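Local coordinates for protein MAU2 chromatid cohesion factor homolog (Saccharomyces cerevisiae, PDB 4XDN) that forms a complex with SCC2 that is required for the association of cohesin with chromosomes, and so takes part in sister chromatid cohesion, at residues Tyr44-Ile50 and Ala363-Met369; Val334-Lys340 and Lys559-Leu563; Glu538-Asn543 and Asn554-Leu558. One frame throughout, in Å; residues are numbered along the deposited sequence.

Contact 1. Residues Tyr44-Ile50 and Ala363-Met369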
loop_
_atom_site.group_PDB
_atom_site.type_symbol
_atom_site.label_atom_id
_atom_site.label_comp_id
_atom_site.label_asym_id
_atom_site.label_seq_id
_atom_site.Cartn_x
_atom_site.Cartn_y
_atom_site.Cartn_z
ATOM N N TYR A 44 -23.921 -12.006 -13.187
ATOM C CA TYR A 44 -23.579 -11.285 -11.963
ATOM C C TYR A 44 -24.163 -11.986 -10.744
ATOM O O TYR A 44 -23.556 -11.993 -9.670
ATOM C CB TYR A 44 -24.098 -9.843 -12.005
ATOM C CG TYR A 44 -23.408 -8.923 -12.992
ATOM C CD1 TYR A 44 -22.085 -9.124 -13.366
ATOM C CD2 TYR A 44 -24.085 -7.841 -13.543
ATOM C CE1 TYR A 44 -21.461 -8.279 -14.264
ATOM C CE2 TYR A 44 -23.470 -6.991 -14.439
ATOM C CZ TYR A 44 -22.161 -7.213 -14.798
ATOM O OH TYR A 44 -21.554 -6.365 -15.695
ATOM N N SER A 45 -25.348 -12.567 -10.917
ATOM C CA SER A 45 -26.078 -13.164 -9.805
ATOM C C SER A 45 -25.389 -14.422 -9.283
ATOM O O SER A 45 -25.585 -14.799 -8.131
ATOM C CB SER A 45 -27.517 -13.490 -10.223
ATOM O OG SER A 45 -27.572 -14.649 -11.038
ATOM N N ILE A 46 -24.585 -15.061 -10.130
ATOM C CA ILE A 46 -23.868 -16.284 -9.757
ATOM C C ILE A 46 -22.352 -16.074 -9.757
ATOM O O ILE A 46 -21.584 -17.034 -9.689
ATOM C CB ILE A 46 -24.216 -17.455 -10.709
ATOM C CG1 ILE A 46 -23.894 -17.099 -12.165
ATOM C CG2 ILE A 46 -25.684 -17.827 -10.574
ATOM C CD1 ILE A 46 -22.643 -17.747 -12.696
ATOM N N ALA A 47 -21.929 -14.815 -9.813
ATOM C CA ALA A 47 -20.515 -14.482 -9.945
ATOM C C ALA A 47 -19.699 -14.929 -8.734
ATOM O O ALA A 47 -18.489 -15.130 -8.838
ATOM C CB ALA A 47 -20.354 -12.985 -10.163
ATOM N N ASN A 48 -20.361 -15.084 -7.591
ATOM C CA ASN A 48 -19.691 -15.516 -6.367
ATOM C C ASN A 48 -19.789 -17.022 -6.142
ATOM O O ASN A 48 -19.475 -17.506 -5.055
ATOM C CB ASN A 48 -20.276 -14.787 -5.154
ATOM C CG ASN A 48 -21.691 -15.229 -4.835
ATOM O OD1 ASN A 48 -22.489 -15.489 -5.733
ATOM N ND2 ASN A 48 -22.006 -15.318 -3.548
ATOM N N LYS A 49 -20.216 -17.755 -7.168
ATOM C CA LYS A 49 -20.461 -19.193 -7.046
ATOM C C LYS A 49 -19.627 -20.024 -8.021
ATOM O O LYS A 49 -19.938 -21.188 -8.268
ATOM C CB LYS A 49 -21.947 -19.496 -7.270
ATOM C CG LYS A 49 -22.886 -18.706 -6.373
ATOM C CD LYS A 49 -24.313 -19.233 -6.447
ATOM C CE LYS A 49 -24.484 -20.547 -5.684
ATOM N NZ LYS A 49 -24.257 -20.388 -4.219
ATOM N N ILE A 50 -18.572 -19.435 -8.574
ATOM C CA ILE A 50 -17.703 -20.160 -9.496
ATOM C C ILE A 50 -16.638 -20.908 -8.702
ATOM O O ILE A 50 -15.715 -20.299 -8.157
ATOM C CB ILE A 50 -17.038 -19.219 -10.527
ATOM C CG1 ILE A 50 -18.094 -18.595 -11.441
ATOM C CG2 ILE A 50 -16.034 -19.974 -11.388
ATOM C CD1 ILE A 50 -18.715 -17.339 -10.902
ATOM N N ALA A 363 -20.066 -12.009 -1.643
ATOM C CA ALA A 363 -21.401 -12.055 -2.234
ATOM C C ALA A 363 -21.486 -11.329 -3.571
ATOM O O ALA A 363 -20.612 -10.543 -3.929
ATOM C CB ALA A 363 -22.411 -11.462 -1.263
ATOM N N ALA A 364 -22.549 -11.631 -4.309
ATOM C CA ALA A 364 -23.004 -10.786 -5.403
ATOM C C ALA A 364 -23.908 -9.733 -4.769
ATOM O O ALA A 364 -24.381 -9.943 -3.652
ATOM C CB ALA A 364 -23.738 -11.604 -6.443
ATOM N N GLY A 365 -24.159 -8.605 -5.430
ATOM C CA GLY A 365 -23.684 -8.296 -6.766
ATOM C C GLY A 365 -24.099 -6.853 -7.019
ATOM O O GLY A 365 -24.132 -6.078 -6.065
ATOM N N GLY A 366 -24.410 -6.454 -8.253
ATOM C CA GLY A 366 -24.215 -7.237 -9.460
ATOM C C GLY A 366 -22.943 -6.754 -10.121
ATOM O O GLY A 366 -22.960 -5.834 -10.938
ATOM N N VAL A 367 -21.833 -7.370 -9.733
ATOM C CA VAL A 367 -20.519 -6.990 -10.229
ATOM C C VAL A 367 -19.854 -8.176 -10.900
ATOM O O VAL A 367 -20.209 -9.328 -10.644
ATOM C CB VAL A 367 -19.621 -6.472 -9.096
ATOM C CG1 VAL A 367 -20.151 -5.153 -8.568
ATOM C CG2 VAL A 367 -19.523 -7.505 -7.972
ATOM N N SER A 368 -18.890 -7.885 -11.761
ATOM C CA SER A 368 -18.167 -8.923 -12.475
ATOM C C SER A 368 -17.537 -9.915 -11.511
ATOM O O SER A 368 -17.120 -9.552 -10.407
ATOM C CB SER A 368 -17.086 -8.303 -13.360
ATOM O OG SER A 368 -16.385 -9.300 -14.078
ATOM N N MET A 369 -17.488 -11.176 -11.925
ATOM C CA MET A 369 -16.724 -12.180 -11.204
ATOM C C MET A 369 -15.297 -11.677 -11.013
ATOM O O MET A 369 -14.671 -11.921 -9.984
ATOM C CB MET A 369 -16.731 -13.505 -11.968
ATOM C CG MET A 369 -15.837 -14.596 -11.377
ATOM S SD MET A 369 -15.431 -15.859 -12.593
ATOM C CE MET A 369 -14.334 -14.943 -13.676
HETATM O O HOH W 1 -22.015 -10.181 -8.627
#

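Contact 2. Residues Val334-Lys340 and Lys559-Leu563. With SO4 (sulfate ion), chain F.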
loop_
_atom_site.group_PDB
_atom_site.type_symbol
_atom_site.label_atom_id
_atom_site.label_comp_id
_atom_site.label_asym_id
_atom_site.label_seq_id
_atom_site.Cartn_x
_atom_site.Cartn_y
_atom_site.Cartn_z
ATOM N N VAL A 334 6.379 -3.036 17.038
ATOM C CA VAL A 334 7.669 -2.599 17.564
ATOM C C VAL A 334 7.697 -2.678 19.088
ATOM O O VAL A 334 8.745 -2.919 19.682
ATOM C CB VAL A 334 8.002 -1.154 17.103
ATOM C CG1 VAL A 334 7.025 -0.142 17.705
ATOM C CG2 VAL A 334 9.438 -0.796 17.450
ATOM N N ASN A 335 6.540 -2.492 19.715
ATOM C CA ASN A 335 6.440 -2.597 21.166
ATOM C C ASN A 335 6.775 -4.018 21.629
ATOM O O ASN A 335 7.510 -4.203 22.600
ATOM C CB ASN A 335 5.043 -2.191 21.638
ATOM C CG ASN A 335 4.715 -0.746 21.317
ATOM O OD1 ASN A 335 4.188 -0.432 20.249
ATOM N ND2 ASN A 335 5.021 0.144 22.252
ATOM N N CYS A 336 6.207 -5.007 20.940
ATOM C CA CYS A 336 6.681 -6.396 20.980
ATOM C C CYS A 336 6.419 -7.162 22.282
ATOM O O CYS A 336 5.621 -8.096 22.302
ATOM C CB CYS A 336 8.184 -6.427 20.681
ATOM S SG CYS A 336 8.901 -8.073 20.628
ATOM N N TYR A 337 7.103 -6.785 23.358
ATOM C CA TYR A 337 7.131 -7.599 24.576
ATOM C C TYR A 337 6.107 -7.164 25.627
ATOM O O TYR A 337 5.765 -7.934 26.526
ATOM C CB TYR A 337 8.533 -7.558 25.192
ATOM C CG TYR A 337 8.944 -6.177 25.646
ATOM C CD1 TYR A 337 9.521 -5.276 24.760
ATOM C CD2 TYR A 337 8.747 -5.770 26.956
ATOM C CE1 TYR A 337 9.889 -4.013 25.166
ATOM C CE2 TYR A 337 9.114 -4.506 27.372
ATOM C CZ TYR A 337 9.686 -3.633 26.474
ATOM O OH TYR A 337 10.053 -2.376 26.888
ATOM N N ASP A 338 5.628 -5.928 25.513
ATOM C CA ASP A 338 4.719 -5.354 26.501
ATOM C C ASP A 338 3.254 -5.600 26.131
ATOM O O ASP A 338 2.955 -6.411 25.254
ATOM C CB ASP A 338 4.986 -3.855 26.635
ATOM C CG ASP A 338 4.720 -3.104 25.346
ATOM O OD1 ASP A 338 4.624 -3.768 24.292
ATOM O OD2 ASP A 338 4.611 -1.861 25.383
ATOM N N GLU A 339 2.350 -4.894 26.805
ATOM C CA GLU A 339 0.916 -5.052 26.580
ATOM C C GLU A 339 0.526 -4.731 25.139
ATOM O O GLU A 339 -0.341 -5.392 24.564
ATOM C CB GLU A 339 0.118 -4.170 27.553
ATOM C CG GLU A 339 0.156 -2.663 27.268
ATOM C CD GLU A 339 1.528 -2.046 27.473
ATOM O OE1 GLU A 339 2.271 -2.519 28.361
ATOM O OE2 GLU A 339 1.863 -1.087 26.746
ATOM N N LYS A 340 1.162 -3.717 24.560
ATOM C CA LYS A 340 0.891 -3.344 23.176
ATOM C C LYS A 340 1.268 -4.477 22.229
ATOM O O LYS A 340 0.535 -4.786 21.294
ATOM C CB LYS A 340 1.648 -2.068 22.797
ATOM C CG LYS A 340 0.949 -0.778 23.210
ATOM C CD LYS A 340 1.721 0.445 22.730
ATOM C CE LYS A 340 0.915 1.723 22.898
ATOM N NZ LYS A 340 0.606 2.019 24.321
ATOM N N LYS A 559 8.636 5.754 20.168
ATOM C CA LYS A 559 7.881 4.609 20.648
ATOM C C LYS A 559 8.822 3.710 21.437
ATOM O O LYS A 559 10.038 3.755 21.243
ATOM C CB LYS A 559 7.246 3.839 19.492
ATOM C CG LYS A 559 5.876 4.353 19.075
ATOM C CD LYS A 559 5.225 3.441 18.046
ATOM C CE LYS A 559 4.787 2.113 18.655
ATOM N NZ LYS A 559 3.515 2.217 19.433
ATOM N N LYS A 560 8.267 2.892 22.324
ATOM C CA LYS A 560 9.086 2.078 23.214
ATOM C C LYS A 560 9.723 0.902 22.478
ATOM O O LYS A 560 9.555 -0.253 22.868
ATOM C CB LYS A 560 8.249 1.575 24.390
ATOM C CG LYS A 560 7.569 2.694 25.176
ATOM C CD LYS A 560 6.668 2.164 26.286
ATOM C CE LYS A 560 5.604 1.214 25.750
ATOM N NZ LYS A 560 4.352 1.248 26.558
ATOM N N ALA A 561 10.449 1.201 21.406
ATOM C CA ALA A 561 11.286 0.208 20.753
ATOM C C ALA A 561 12.446 -0.101 21.685
ATOM O O ALA A 561 13.268 0.771 21.960
ATOM C CB ALA A 561 11.784 0.714 19.415
ATOM N N LEU A 562 12.505 -1.337 22.171
ATOM C CA LEU A 562 13.452 -1.702 23.219
ATOM C C LEU A 562 14.892 -1.370 22.858
ATOM O O LEU A 562 15.551 -0.618 23.574
ATOM C CB LEU A 562 13.351 -3.192 23.540
ATOM C CG LEU A 562 14.261 -3.666 24.677
ATOM C CD1 LEU A 562 13.838 -3.047 26.001
ATOM C CD2 LEU A 562 14.254 -5.176 24.765
ATOM N N LEU A 563 15.380 -1.936 21.757
ATOM C CA LEU A 563 16.777 -1.760 21.373
ATOM C C LEU A 563 17.110 -0.285 21.187
ATOM O O LEU A 563 18.169 0.178 21.610
ATOM C CB LEU A 563 17.091 -2.533 20.089
ATOM C CG LEU A 563 18.524 -2.382 19.561
ATOM C CD1 LEU A 563 19.545 -2.856 20.586
ATOM C CD2 LEU A 563 18.701 -3.132 18.256
HETATM S S SO4 F . 4.516 3.729 22.909
HETATM O O1 SO4 F . 3.917 3.360 24.187
HETATM O O2 SO4 F . 3.459 3.971 21.932
HETATM O O3 SO4 F . 5.309 4.944 23.078
HETATM O O4 SO4 F . 5.383 2.653 22.439
HETATM O O HOH W 2 11.148 -3.474 20.532
#

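Contact 3. Residues Glu538-Asn543 and Asn554-Leu558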
loop_
_atom_site.group_PDB
_atom_site.type_symbol
_atom_site.label_atom_id
_atom_site.label_comp_id
_atom_site.label_asym_id
_atom_site.label_seq_id
_atom_site.Cartn_x
_atom_site.Cartn_y
_atom_site.Cartn_z
ATOM N N GLU A 538 18.540 16.304 21.493
ATOM C CA GLU A 538 17.102 16.447 21.310
ATOM C C GLU A 538 16.374 15.133 21.581
ATOM O O GLU A 538 15.366 15.112 22.289
ATOM C CB GLU A 538 16.795 16.937 19.893
ATOM C CG GLU A 538 17.286 18.350 19.614
ATOM C CD GLU A 538 17.021 18.797 18.187
ATOM O OE1 GLU A 538 17.311 18.022 17.251
ATOM O OE2 GLU A 538 16.521 19.926 18.001
ATOM N N PHE A 539 16.885 14.040 21.022
ATOM C CA PHE A 539 16.262 12.733 21.200
ATOM C C PHE A 539 16.422 12.213 22.622
ATOM O O PHE A 539 15.507 11.605 23.175
ATOM C CB PHE A 539 16.846 11.716 20.215
ATOM C CG PHE A 539 16.344 11.877 18.810
ATOM C CD1 PHE A 539 15.022 11.599 18.500
ATOM C CD2 PHE A 539 17.189 12.303 17.800
ATOM C CE1 PHE A 539 14.552 11.748 17.209
ATOM C CE2 PHE A 539 16.725 12.452 16.505
ATOM C CZ PHE A 539 15.405 12.174 16.210
ATOM N N TYR A 540 17.586 12.455 23.216
ATOM C CA TYR A 540 17.876 11.931 24.544
ATOM C C TYR A 540 17.097 12.664 25.634
ATOM O O TYR A 540 16.579 12.038 26.558
ATOM C CB TYR A 540 19.372 12.016 24.839
ATOM C CG TYR A 540 19.709 11.618 26.253
ATOM C CD1 TYR A 540 19.537 10.311 26.682
ATOM C CD2 TYR A 540 20.188 12.550 27.163
ATOM C CE1 TYR A 540 19.836 9.939 27.974
ATOM C CE2 TYR A 540 20.491 12.189 28.458
ATOM C CZ TYR A 540 20.313 10.881 28.858
ATOM O OH TYR A 540 20.612 10.508 30.145
ATOM N N SER A 541 17.017 13.986 25.528
ATOM C CA SER A 541 16.313 14.783 26.529
ATOM C C SER A 541 14.813 14.507 26.484
ATOM O O SER A 541 14.093 14.792 27.442
ATOM C CB SER A 541 16.578 16.274 26.319
ATOM O OG SER A 541 15.944 16.745 25.142
ATOM N N SER A 542 14.352 13.951 25.369
ATOM C CA SER A 542 12.936 13.667 25.176
ATOM C C SER A 542 12.586 12.215 25.500
ATOM O O SER A 542 11.418 11.893 25.715
ATOM C CB SER A 542 12.531 13.986 23.736
ATOM O OG SER A 542 11.160 13.701 23.516
ATOM N N ASN A 543 13.597 11.348 25.537
ATOM C CA ASN A 543 13.379 9.915 25.728
ATOM C C ASN A 543 14.270 9.296 26.803
ATOM O O ASN A 543 14.467 8.082 26.830
ATOM C CB ASN A 543 13.595 9.183 24.403
ATOM C CG ASN A 543 12.612 9.618 23.336
ATOM O OD1 ASN A 543 11.500 9.096 23.253
ATOM N ND2 ASN A 543 13.016 10.584 22.516
ATOM N N ASN A 554 5.521 17.136 21.233
ATOM C CA ASN A 554 6.924 16.768 21.095
ATOM C C ASN A 554 7.084 15.532 20.213
ATOM O O ASN A 554 6.854 14.408 20.660
ATOM C CB ASN A 554 7.544 16.521 22.472
ATOM C CG ASN A 554 9.059 16.480 22.433
ATOM O OD1 ASN A 554 9.658 16.220 21.391
ATOM N ND2 ASN A 554 9.687 16.738 23.575
ATOM N N ARG A 555 7.482 15.746 18.961
ATOM C CA ARG A 555 7.626 14.652 18.007
ATOM C C ARG A 555 9.059 14.118 17.959
ATOM O O ARG A 555 9.448 13.460 16.995
ATOM C CB ARG A 555 7.182 15.102 16.611
ATOM C CG ARG A 555 5.677 15.374 16.484
ATOM C CD ARG A 555 4.953 14.319 15.639
ATOM N NE ARG A 555 4.444 13.201 16.439
ATOM C CZ ARG A 555 3.155 12.890 16.594
ATOM N NH1 ARG A 555 2.198 13.600 16.006
ATOM N NH2 ARG A 555 2.816 11.850 17.345
ATOM N N PHE A 556 9.843 14.408 18.995
ATOM C CA PHE A 556 11.105 13.703 19.216
ATOM C C PHE A 556 10.834 12.432 20.014
ATOM O O PHE A 556 11.741 11.639 20.271
ATOM C CB PHE A 556 12.124 14.577 19.957
ATOM C CG PHE A 556 12.755 15.637 19.102
ATOM C CD1 PHE A 556 13.561 15.288 18.031
ATOM C CD2 PHE A 556 12.559 16.978 19.380
ATOM C CE1 PHE A 556 14.146 16.260 17.242
ATOM C CE2 PHE A 556 13.143 17.955 18.594
ATOM C CZ PHE A 556 13.938 17.595 17.524
ATOM N N LYS A 557 9.575 12.250 20.408
ATOM C CA LYS A 557 9.182 11.121 21.235
ATOM C C LYS A 557 9.303 9.820 20.457
ATOM O O LYS A 557 8.741 9.677 19.372
ATOM C CB LYS A 557 7.750 11.305 21.738
ATOM C CG LYS A 557 7.390 10.441 22.941
ATOM C CD LYS A 557 5.912 10.572 23.282
ATOM C CE LYS A 557 5.601 10.033 24.670
ATOM N NZ LYS A 557 4.179 10.277 25.044
ATOM N N LEU A 558 10.053 8.877 21.017
ATOM C CA LEU A 558 10.223 7.566 20.410
ATOM C C LEU A 558 9.256 6.566 21.017
ATOM O O LEU A 558 9.070 6.534 22.235
ATOM C CB LEU A 558 11.659 7.071 20.592
ATOM C CG LEU A 558 12.750 7.911 19.926
ATOM C CD1 LEU A 558 14.120 7.391 20.310
ATOM C CD2 LEU A 558 12.576 7.906 18.415
#

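Contact 1. Residues Tyr44-Ile50 and Ala363-Met369
At the C-terminal end of helix 29-45, Y44 meets G366 and V367 in the connection between helices 339-360 and 369-398, a clear case of a distant interhelical loop closing over a helix terminus. The loop backbone lies over one face of the tyrosine ring: G366 O sits 3.5 Å above its plane, offset toward the rim. A chi1 of -69°, which places CG beside the backbone N, brings the ring against this loop, where V367 O comes 3.3 Å from Y44 CD1. No direct hydrogen bond joins the two segments. Instead one water donates to Y44 O at 2.6 Å and accepts from V367 N, linking the last turn of the helix to the loop, while the methyl of A364 also rests on Y44 O.

Beyond the helix the chain reverses in a type I beta turn from I46 to K49, and this turn packs directly against the start of helix 369-398 in the largely helical chain. S368 is the N-cap of that helix: its OG caps the N of N370 and is also bonded to E98 of helix 81-98. The next residue, M369, packs by its CB on the methyl of A47 at 4.1 Å. From there M369 runs out extended (chi1 174°, chi2 -159°), which carries SD to 4.0 Å from I50 CD1, the two side chains crossing at about a right angle. On the other flank of the turn, the amide of N48 lies alongside the A363-A364 backbone, with ND2 3.6 Å from A363 CA and donating to the carbonyl of I362. Helix 53-76 backs the apolar part through L56, touched by both I50 and M369, and a polar side chain of the other protein in the assembly is hydrogen-bonded to A47 O.

Contact 2. Residues Val334-Lys340 and Lys559-Leu563
The Y337 ring takes L562 obliquely, with CE1 3.9 Å from L562 CB and the two side chains at about a right angle, while D338 CB lies over one ring face near the rim. The second flat group, the amide of N335, is engaged at both ends. Its OD1 accepts from K559 NZ at 2.9 Å, in the carbonyl plane and on a lone pair. Its ND2 is directed at O4 of a sulfate, probably taken up from the crystallisation liquor, though the modelled separation is too short to be trusted. The same O4 accepts from K560 N at 2.9 Å, almost straight (177°). K559 NZ, brought back by bends at chi3 and chi4, reaches O2 of this ion.

Two carboxylates complete the polar side. K560 NZ forms salt bridges to D338 OD2 at 3.3 Å and E339 OE2 at 3.4 Å, the latter bond weak; the lysine probably eases the closeness of these acids. Away from the ion, the V334 methyls press tightly on K559 CE and on A561 CB (3.4 Å from V334 CG2), and a water links V334 O to L562 N.

K560 centres an inverse gamma turn leading to A561, N-cap of helix 562-575, and D338 caps helix 339-360, so two helix starts meet here, with C336 and Y337 leaning on helix 369-398.

Contact 3. Residues Glu538-Asn543 and Asn554-Leu558
Helix-to-loop packing locked by one buried asparagine joins E538-N543, the last turns of helix 526-543, to N554-L558, the chain returning toward helix 562-575. N543 supplies the polar link with both ends of its amide. OD1 accepts from L558 N at 2.7 Å in a nearly straight bond (167°), though the donor is tilted from the carbonyl plane. ND2 divides its two hydrogens between F556 O, at 2.8 Å, and F539 O of its own helix, also at 2.8 Å; both acceptors lie in the amide plane. The F539 bond falls on a lone pair, whereas the asparagine stands above the carbonyl plane of F556. A chi1 of -62°, with CG anti to the carbonyl carbon, directs the amide toward the returning segment N554-L558.

F556 is the main apolar contribution of the loop. Its edge meets the face of F539 in a T-shaped stack, centroids 5.3 Å apart and planes at 85°. Over one face of the F556 ring lies E538 CB, a CH-pi contact 3.8 Å from the centroid. The backbone before this ring is shaped by an Asx turn, in which F556 N donates to N554 OD1 at 3.0 Å. L558 continues the apolar side, reaching F539 by CD2 and, with it, C503 of helix 499-513.

Three hydrogen bonds thus grip one buried amide and fix its rotation: a flip would set OD1 against two carbonyl oxygens and ND2 against a backbone N-H.

Contacts 2 and 3 are neighbours, with centres 16 Å apart, because L558 of contact 3 runs directly into K559 of contact 2: the loop that leaves helix 526-543 is pinned first to that helix and then to the start of helix 339-360. A bound sulfate lies between their lysines, gripped in contact 2 and about 5 Å, nearest atoms, from the K557 side chain of contact 3. Contact 1 is distant, its centre 44 Å from contact 2 and 53 Å from contact 3, yet helix 339-360 connects it with contact 2. Contacts 1 and 2 both touch the other protein chain, consistent with SCC2; contact 3 does not.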